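Local coordinates for protein cGAS/DncV-like nucleotidyltransferase in E. coli homolog (Elizabethkingia meningoseptica ATCC 13253 = NBRC 12535, PDB 6E0N) that probably synthesises cyclic dinucleotide second messengers from ATP and GTP with the help of magnesium, as part of a CBASS antiphage defence system, at residues S60-V65 with I133-I138; E100-T105 with K122-N127. All blocks are in the same frame, centred on the assembly; numbering follows the deposited sequence.

Contact 1 of 2, residues S60-V65 with I133-I138; sequences SDVDIV and ITADVI. With MG (magnesium ion), chain E; APC (diphosphomethylphosphonic acid adenosyl ester), chain B; GTP (guanosine-5'-triphosphate), chain C.
Asp63 and Asp136 stand side by side on neighbouring parallel strands, 62-65 and 135-138, in the catalytic sheet of the nucleotidyltransferase fold; with Asp61 they form the acidic set that probably serves the magnesium ions, and here Asp63 alone of the three touches the ion. Four backbone bonds zip the strands: Val62 N to Thr134 O, Asp136 N to Val62 O, Ile64 N to Asp136 O and, the shortest, Ile138 N to Ile64 O at 2.8 Å.

The sheet's apolar face, carrying Val62, Ile64, Ala135 and Val137, is the tight side. Val62 CG1 sits between the backbone N and the carbonyl carbon (chi1 59°), which brings it within 3.5 Å of Ile133 CD1, closer than carbons usually pack; the two side chains cross nearly at a right angle. Ala135 is small enough to let Ile64 CD1 settle 3.9 Å from its CB, and helix 21-38 covers this layer at Ile133 and Ala135.

The other face, with Asp63, Asp136, Val65 and Ile138, meets the nucleotides and the metal. Short carboxylates suit a place where one oxygen must reach the ion and another the ribose: Asp63 OD2 binds the magnesium ion, whose remaining ligands are three GTP oxygens and two waters, while Asp63 OD1 and Asp136 OD2, 3.7 Å apart, both approach O3' of the ATP analogue APC. Gln125 holds the other oxygen of Asp136, OD1. Ile138 CD1 packs against the ribose, 3.5 Å from APC C1'. At the looser loop end, Asp61 and Thr134 lie alongside each other, pointing the same way, and a water donates to Asp61 OD1 while accepting from Thr134 N, 3.0 Å away.

Contact 2 of 2, residues E100-T105 with K122-N127; sequences ELKADT and KCIQVN. With APC (diphosphomethylphosphonic acid adenosyl ester), chain B.
Helical segment 100-105 keeps its backbone clear of segment 122-127: the nearest CA atoms, those of Thr105 and Ile124, are 7.7 Å apart, and no hydrogen bond spans the gap.

Side chains do the bridging, chiefly Lys102 and Ile124. Lys102 leaves the helix with CG anti to the backbone N (chi1 -173°) and runs extended beyond it, which carries CE to the strand; its methylenes slant across the end of Ile124, with CE 3.7 Å from Ile124 CD1. A lysine suits this spot because its apolar shaft can lie against the isoleucine while the ammonium is carried past it, to a hydrogen bond with Lys120 O and a salt bridge with Asp162. Lys102 CE also lies 3.7 Å from Cys123 O; the buried Cys123 N has no hydrogen-bond partner. Thr105 is aimed at the strand, its methyl CG2 4.4 Å from Ile124 CG1, and its hydroxyl turns back to donate to Leu101 O at 2.8 Å. That carbonyl also accepts Thr105 N.

The arrangement is a helix packed on the edge region of the nucleotidyltransferase sheet, where the run into strand 124-126 lines the ATP pocket. Lys122 N donates to APC O2B at 2.7 Å with a bent angle of 139°, and its extended chain reaches the adenine, CD lying 3.8 Å from APC C8. Cys123 SG rests against the ribose at C5' and C4'.

Strand 124-126 lies between strands 117-119 and 135-147, antiparallel to both, while helix 98-113 packs over it: Leu109 reaches Ile124 and Val126, and Leu101 and Thr105 touch Pro139 of strand 135-147.

In the fold
Both contacts are buried and belong to one sheet, and both segments of contact 2 lie in the chain between the two strands of contact 1. Two probable backbone hydrogen bonds, Val137 N to Ile124 O and Val126 N to Ala135 O, join them. Contact 1 lies nearer the centre of the chain and is held by strand pairing, with carboxylates gathered around metal and ribose. Contact 2, farther out, joins helix to strand through side chains over a much smaller area. They share the ATP analogue: 60-65 with 133-138 meets its ribose hydroxyls, whereas Lys122 meets its phosphate and base.

Contact 1 of 2, residues S60-V65 with I133-I138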
loop_
_atom_site.group_PDB
_atom_site.type_symbol
_atom_site.label_atom_id
_atom_site.label_comp_id
_atom_site.label_asym_id
_atom_site.label_seq_id
_atom_site.Cartn_x
_atom_site.Cartn_y
_atom_site.Cartn_z
ATOM N N SER A 60 -1.289 9.544 9.477
ATOM C CA SER A 60 -0.415 8.744 8.631
ATOM C C SER A 60 0.012 9.524 7.391
ATOM O O SER A 60 -0.693 10.419 6.916
ATOM C CB SER A 60 -1.133 7.469 8.188
ATOM O OG SER A 60 -1.470 6.649 9.292
ATOM N N ASP A 61 1.175 9.157 6.857
ATOM C CA ASP A 61 1.666 9.769 5.629
ATOM C C ASP A 61 0.829 9.306 4.439
ATOM O O ASP A 61 0.359 8.165 4.388
ATOM C CB ASP A 61 3.121 9.367 5.380
ATOM C CG ASP A 61 4.045 9.737 6.527
ATOM O OD1 ASP A 61 3.610 10.465 7.441
ATOM O OD2 ASP A 61 5.213 9.291 6.512
ATOM N N VAL A 62 0.657 10.201 3.466
ATOM C CA VAL A 62 -0.121 9.922 2.263
ATOM C C VAL A 62 0.828 9.774 1.081
ATOM O O VAL A 62 1.813 10.513 0.961
ATOM C CB VAL A 62 -1.186 11.008 2.000
ATOM C CG1 VAL A 62 -0.547 12.382 1.836
ATOM C CG2 VAL A 62 -2.016 10.655 0.768
ATOM N N ASP A 63 0.526 8.812 0.207
ATOM C CA ASP A 63 1.340 8.522 -0.968
ATOM C C ASP A 63 0.672 9.147 -2.186
ATOM O O ASP A 63 -0.375 8.676 -2.638
ATOM C CB ASP A 63 1.490 7.014 -1.140
ATOM C CG ASP A 63 2.085 6.350 0.085
ATOM O OD1 ASP A 63 3.118 6.846 0.580
ATOM O OD2 ASP A 63 1.513 5.347 0.564
ATOM N N ILE A 64 1.286 10.203 -2.711
ATOM C CA ILE A 64 0.770 10.941 -3.858
ATOM C C ILE A 64 1.628 10.576 -5.060
ATOM O O ILE A 64 2.821 10.898 -5.102
ATOM C CB ILE A 64 0.784 12.454 -3.610
ATOM C CG1 ILE A 64 -0.034 12.792 -2.364
ATOM C CG2 ILE A 64 0.258 13.190 -4.829
ATOM C CD1 ILE A 64 0.095 14.233 -1.911
ATOM N N VAL A 65 1.026 9.917 -6.044
ATOM C CA VAL A 65 1.736 9.519 -7.254
ATOM C C VAL A 65 1.644 10.644 -8.276
ATOM O O VAL A 65 0.563 11.201 -8.506
ATOM C CB VAL A 65 1.159 8.215 -7.826
ATOM C CG1 VAL A 65 1.965 7.781 -9.048
ATOM C CG2 VAL A 65 1.142 7.118 -6.774
ATOM N N ILE A 133 -0.663 16.617 6.776
ATOM C CA ILE A 133 0.108 15.403 6.980
ATOM C C ILE A 133 1.343 15.416 6.088
ATOM O O ILE A 133 1.446 16.173 5.115
ATOM C CB ILE A 133 -0.749 14.152 6.723
ATOM C CG1 ILE A 133 -1.274 14.142 5.283
ATOM C CG2 ILE A 133 -1.904 14.085 7.707
ATOM C CD1 ILE A 133 -2.073 12.885 4.935
ATOM N N THR A 134 2.306 14.571 6.443
ATOM C CA THR A 134 3.447 14.326 5.581
ATOM C C THR A 134 3.002 13.547 4.354
ATOM O O THR A 134 2.083 12.723 4.410
ATOM C CB THR A 134 4.505 13.528 6.341
ATOM O OG1 THR A 134 5.017 14.328 7.414
ATOM C CG2 THR A 134 5.637 13.111 5.423
ATOM N N ALA A 135 3.652 13.830 3.234
ATOM C CA ALA A 135 3.347 13.161 1.981
ATOM C C ALA A 135 4.620 12.610 1.362
ATOM O O ALA A 135 5.678 13.244 1.423
ATOM C CB ALA A 135 2.688 14.119 0.980
ATOM N N ASP A 136 4.507 11.426 0.768
ATOM C CA ASP A 136 5.532 10.866 -0.100
ATOM C C ASP A 136 5.057 11.090 -1.532
ATOM O O ASP A 136 4.031 10.538 -1.942
ATOM C CB ASP A 136 5.722 9.376 0.182
ATOM C CG ASP A 136 6.406 9.121 1.499
ATOM O OD1 ASP A 136 6.928 10.084 2.096
ATOM O OD2 ASP A 136 6.426 7.952 1.933
ATOM N N VAL A 137 5.784 11.907 -2.280
ATOM C CA VAL A 137 5.468 12.165 -3.681
ATOM C C VAL A 137 6.282 11.211 -4.541
ATOM O O VAL A 137 7.513 11.145 -4.425
ATOM C CB VAL A 137 5.757 13.630 -4.044
ATOM C CG1 VAL A 137 5.470 13.881 -5.514
ATOM C CG2 VAL A 137 4.934 14.563 -3.162
ATOM N N ILE A 138 5.595 10.470 -5.403
ATOM C CA ILE A 138 6.223 9.395 -6.163
ATOM C C ILE A 138 6.187 9.746 -7.644
ATOM O O ILE A 138 5.215 9.401 -8.331
ATOM C CB ILE A 138 5.519 8.055 -5.897
ATOM C CG1 ILE A 138 5.479 7.779 -4.392
ATOM C CG2 ILE A 138 6.226 6.917 -6.618
ATOM C CD1 ILE A 138 4.523 6.687 -3.997
HETATM MG MG MG E . 1.720 4.579 2.599
HETATM P PG APC B . 14.729 5.520 2.455
HETATM O O1G APC B . 13.839 5.705 3.662
HETATM O O2G APC B . 15.170 6.862 1.921
HETATM O O3G APC B . 15.938 4.708 2.852
HETATM P PB APC B . 12.329 5.002 1.027
HETATM O O1B APC B . 11.670 5.695 2.160
HETATM O O2B APC B . 12.035 5.603 -0.298
HETATM O O3B APC B . 13.906 4.716 1.285
HETATM P PA APC B . 9.718 3.473 1.523
HETATM O O1A APC B . 9.571 4.391 2.695
HETATM O O2A APC B . 9.201 2.069 1.901
HETATM C C3A APC B . 11.540 3.396 1.067
HETATM O "O5'" APC B . 8.904 3.928 0.168
HETATM C "C5'" APC B . 8.743 5.298 0.007
HETATM C "C4'" APC B . 7.408 5.514 -0.750
HETATM O "O4'" APC B . 7.544 5.073 -1.964
HETATM C "C3'" APC B . 6.312 4.668 -0.076
HETATM O "O3'" APC B . 5.555 5.461 0.725
HETATM C "C2'" APC B . 5.491 4.117 -1.253
HETATM O "O2'" APC B . 4.286 4.982 -1.460
HETATM C "C1'" APC B . 6.257 4.167 -2.303
HETATM N N9 APC B . 6.710 2.821 -2.624
HETATM C C8 APC B . 7.598 1.986 -2.055
HETATM N N7 APC B . 7.627 0.850 -2.766
HETATM C C5 APC B . 6.756 0.980 -3.779
HETATM C C6 APC B . 6.384 0.137 -4.807
HETATM N N6 APC B . 6.777 -1.201 -5.197
HETATM N N1 APC B . 5.479 0.520 -5.693
HETATM C C2 APC B . 4.920 1.744 -5.594
HETATM N N3 APC B . 5.289 2.568 -4.590
HETATM C C4 APC B . 6.198 2.188 -3.687
HETATM P PG GTP C . 1.261 2.080 5.082
HETATM O O1G GTP C . 0.286 2.324 6.213
HETATM O O2G GTP C . 2.463 1.349 5.627
HETATM O O3G GTP C . 1.690 3.396 4.471
HETATM O O3B GTP C . 0.539 1.132 4.000
HETATM P PB GTP C . 0.475 1.466 2.429
HETATM O O1B GTP C . 0.403 2.957 2.188
HETATM O O2B GTP C . -0.720 0.741 1.858
HETATM O O3A GTP C . 1.797 0.841 1.765
HETATM P PA GTP C . 3.082 1.731 1.372
HETATM O O1A GTP C . 3.029 3.104 2.001
HETATM O O2A GTP C . 4.344 0.998 1.762
HETATM O "O5'" GTP C . 3.001 1.850 -0.227
HETATM C "C5'" GTP C . 1.927 2.514 -0.820
HETATM C "C4'" GTP C . 1.455 1.731 -2.022
HETATM O "O4'" GTP C . 2.588 1.469 -2.871
HETATM C "C3'" GTP C . 0.770 0.380 -1.775
HETATM O "O3'" GTP C . -0.609 0.480 -1.659
HETATM C "C2'" GTP C . 1.129 -0.391 -3.072
HETATM O "O2'" GTP C . 0.133 -0.141 -4.024
HETATM C "C1'" GTP C . 2.488 0.195 -3.493
HETATM N N9 GTP C . 3.528 -0.727 -3.017
HETATM C C8 GTP C . 4.280 -0.597 -1.883
HETATM N N7 GTP C . 5.113 -1.660 -1.801
HETATM C C5 GTP C . 4.904 -2.458 -2.875
HETATM C C6 GTP C . 5.475 -3.656 -3.286
HETATM O O6 GTP C . 6.358 -4.184 -2.615
HETATM N N1 GTP C . 5.041 -4.249 -4.455
HETATM C C2 GTP C . 4.050 -3.650 -5.206
HETATM N N2 GTP C . 3.623 -4.217 -6.331
HETATM N N3 GTP C . 3.484 -2.467 -4.793
HETATM C C4 GTP C . 3.906 -1.880 -3.647
HETATM O O HOH W 1 1.945 12.433 8.498
HETATM O O HOH W 2 0.021 5.749 3.159
HETATM O O HOH W 3 3.099 5.999 2.978
#

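Contact 2 of 2, residues E100-T105 with K122-N127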
loop_
_atom_site.group_PDB
_atom_site.type_symbol
_atom_site.label_atom_id
_atom_site.label_comp_id
_atom_site.label_asym_id
_atom_site.label_seq_id
_atom_site.Cartn_x
_atom_site.Cartn_y
_atom_site.Cartn_z
ATOM N N GLU A 100 16.120 13.099 -14.395
ATOM C CA GLU A 100 15.673 14.476 -14.573
ATOM C C GLU A 100 14.275 14.678 -14.002
ATOM O O GLU A 100 13.989 15.720 -13.402
ATOM C CB GLU A 100 15.683 14.834 -16.058
ATOM C CG GLU A 100 17.039 14.750 -16.728
ATOM C CD GLU A 100 16.931 14.827 -18.241
ATOM O OE1 GLU A 100 16.610 13.794 -18.871
ATOM O OE2 GLU A 100 17.145 15.924 -18.799
ATOM N N LEU A 101 13.384 13.703 -14.190
ATOM C CA LEU A 101 12.031 13.828 -13.653
ATOM C C LEU A 101 12.056 13.969 -12.137
ATOM O O LEU A 101 11.401 14.851 -11.571
ATOM C CB LEU A 101 11.189 12.618 -14.059
ATOM C CG LEU A 101 9.778 12.576 -13.470
ATOM C CD1 LEU A 101 8.934 13.732 -13.983
ATOM C CD2 LEU A 101 9.104 11.237 -13.772
ATOM N N LYS A 102 12.804 13.097 -11.452
ATOM C CA LYS A 102 12.828 13.150 -9.995
ATOM C C LYS A 102 13.470 14.442 -9.508
ATOM O O LYS A 102 13.014 15.039 -8.525
ATOM C CB LYS A 102 13.550 11.926 -9.431
ATOM C CG LYS A 102 13.466 11.811 -7.919
ATOM C CD LYS A 102 13.881 10.429 -7.429
ATOM C CE LYS A 102 13.809 10.347 -5.905
ATOM N NZ LYS A 102 14.250 9.013 -5.396
ATOM N N ALA A 103 14.522 14.897 -10.196
ATOM C CA ALA A 103 15.156 16.158 -9.827
ATOM C C ALA A 103 14.204 17.328 -10.031
ATOM O O ALA A 103 14.119 18.223 -9.182
ATOM C CB ALA A 103 16.429 16.359 -10.647
ATOM N N ASP A 104 13.482 17.338 -11.153
ATOM C CA ASP A 104 12.523 18.406 -11.411
ATOM C C ASP A 104 11.385 18.374 -10.403
ATOM O O ASP A 104 10.891 19.427 -9.984
ATOM C CB ASP A 104 11.978 18.287 -12.836
ATOM C CG ASP A 104 12.993 18.690 -13.892
ATOM O OD1 ASP A 104 14.056 19.238 -13.530
ATOM O OD2 ASP A 104 12.726 18.450 -15.089
ATOM N N THR A 105 10.958 17.172 -9.998
ATOM C CA THR A 105 9.911 17.054 -8.988
ATOM C C THR A 105 10.396 17.607 -7.650
ATOM O O THR A 105 9.670 18.336 -6.962
ATOM C CB THR A 105 9.509 15.583 -8.842
ATOM O OG1 THR A 105 9.040 15.081 -10.097
ATOM C CG2 THR A 105 8.415 15.435 -7.797
ATOM N N LYS A 122 12.967 6.214 -2.800
ATOM C CA LYS A 122 11.903 5.869 -3.739
ATOM C C LYS A 122 10.874 6.980 -3.928
ATOM O O LYS A 122 9.863 6.764 -4.613
ATOM C CB LYS A 122 11.192 4.583 -3.301
ATOM C CG LYS A 122 12.051 3.324 -3.340
ATOM C CD LYS A 122 11.246 2.091 -2.929
ATOM C CE LYS A 122 12.139 0.878 -2.694
ATOM N NZ LYS A 122 11.350 -0.299 -2.227
ATOM N N CYS A 123 11.097 8.156 -3.355
ATOM C CA CYS A 123 10.119 9.235 -3.442
ATOM C C CYS A 123 10.789 10.538 -3.022
ATOM O O CYS A 123 11.967 10.570 -2.654
ATOM C CB CYS A 123 8.913 8.941 -2.547
ATOM S SG CYS A 123 9.294 8.947 -0.773
ATOM N N ILE A 124 10.021 11.620 -3.100
ATOM C CA ILE A 124 10.377 12.896 -2.489
ATOM C C ILE A 124 9.407 13.109 -1.337
ATOM O O ILE A 124 8.188 13.161 -1.544
ATOM C CB ILE A 124 10.292 14.064 -3.486
ATOM C CG1 ILE A 124 11.138 13.794 -4.729
ATOM C CG2 ILE A 124 10.711 15.362 -2.788
ATOM C CD1 ILE A 124 12.603 13.586 -4.469
ATOM N N GLN A 125 9.932 13.230 -0.122
ATOM C CA GLN A 125 9.087 13.417 1.048
ATOM C C GLN A 125 8.873 14.904 1.291
ATOM O O GLN A 125 9.822 15.692 1.238
ATOM C CB GLN A 125 9.715 12.765 2.277
ATOM C CG GLN A 125 8.870 12.876 3.533
ATOM C CD GLN A 125 9.308 11.902 4.603
ATOM O OE1 GLN A 125 10.017 12.268 5.538
ATOM N NE2 GLN A 125 8.889 10.650 4.471
ATOM N N VAL A 126 7.625 15.281 1.542
ATOM C CA VAL A 126 7.277 16.634 1.953
ATOM C C VAL A 126 6.772 16.530 3.387
ATOM O O VAL A 126 5.648 16.079 3.634
ATOM C CB VAL A 126 6.233 17.277 1.029
ATOM C CG1 VAL A 126 5.945 18.699 1.496
ATOM C CG2 VAL A 126 6.699 17.259 -0.415
ATOM N N ASN A 127 7.605 16.926 4.343
ATOM C CA ASN A 127 7.236 16.797 5.744
ATOM C C ASN A 127 6.065 17.708 6.081
ATOM O O ASN A 127 5.971 18.842 5.600
ATOM C CB ASN A 127 8.437 17.109 6.625
ATOM C CG ASN A 127 9.520 16.055 6.506
ATOM O OD1 ASN A 127 10.690 16.369 6.309
ATOM N ND2 ASN A 127 9.125 14.790 6.613
HETATM P PG APC B . 14.729 5.520 2.455
HETATM O O1G APC B . 13.839 5.705 3.662
HETATM O O2G APC B . 15.170 6.862 1.921
HETATM O O3G APC B . 15.938 4.708 2.852
HETATM P PB APC B . 12.329 5.002 1.027
HETATM O O1B APC B . 11.670 5.695 2.160
HETATM O O2B APC B . 12.035 5.603 -0.298
HETATM O O3B APC B . 13.906 4.716 1.285
HETATM P PA APC B . 9.718 3.473 1.523
HETATM O O1A APC B . 9.571 4.391 2.695
HETATM O O2A APC B . 9.201 2.069 1.901
HETATM C C3A APC B . 11.540 3.396 1.067
HETATM O "O5'" APC B . 8.904 3.928 0.168
HETATM C "C5'" APC B . 8.743 5.298 0.007
HETATM C "C4'" APC B . 7.408 5.514 -0.750
HETATM O "O4'" APC B . 7.544 5.073 -1.964
HETATM C "C3'" APC B . 6.312 4.668 -0.076
HETATM O "O3'" APC B . 5.555 5.461 0.725
HETATM C "C2'" APC B . 5.491 4.117 -1.253
HETATM O "O2'" APC B . 4.286 4.982 -1.460
HETATM C "C1'" APC B . 6.257 4.167 -2.303
HETATM N N9 APC B . 6.710 2.821 -2.624
HETATM C C8 APC B . 7.598 1.986 -2.055
HETATM N N7 APC B . 7.627 0.850 -2.766
HETATM C C5 APC B . 6.756 0.980 -3.779
HETATM C C6 APC B . 6.384 0.137 -4.807
HETATM N N6 APC B . 6.777 -1.201 -5.197
HETATM N N1 APC B . 5.479 0.520 -5.693
HETATM C C2 APC B . 4.920 1.744 -5.594
HETATM N N3 APC B . 5.289 2.568 -4.590
HETATM C C4 APC B . 6.198 2.188 -3.687
#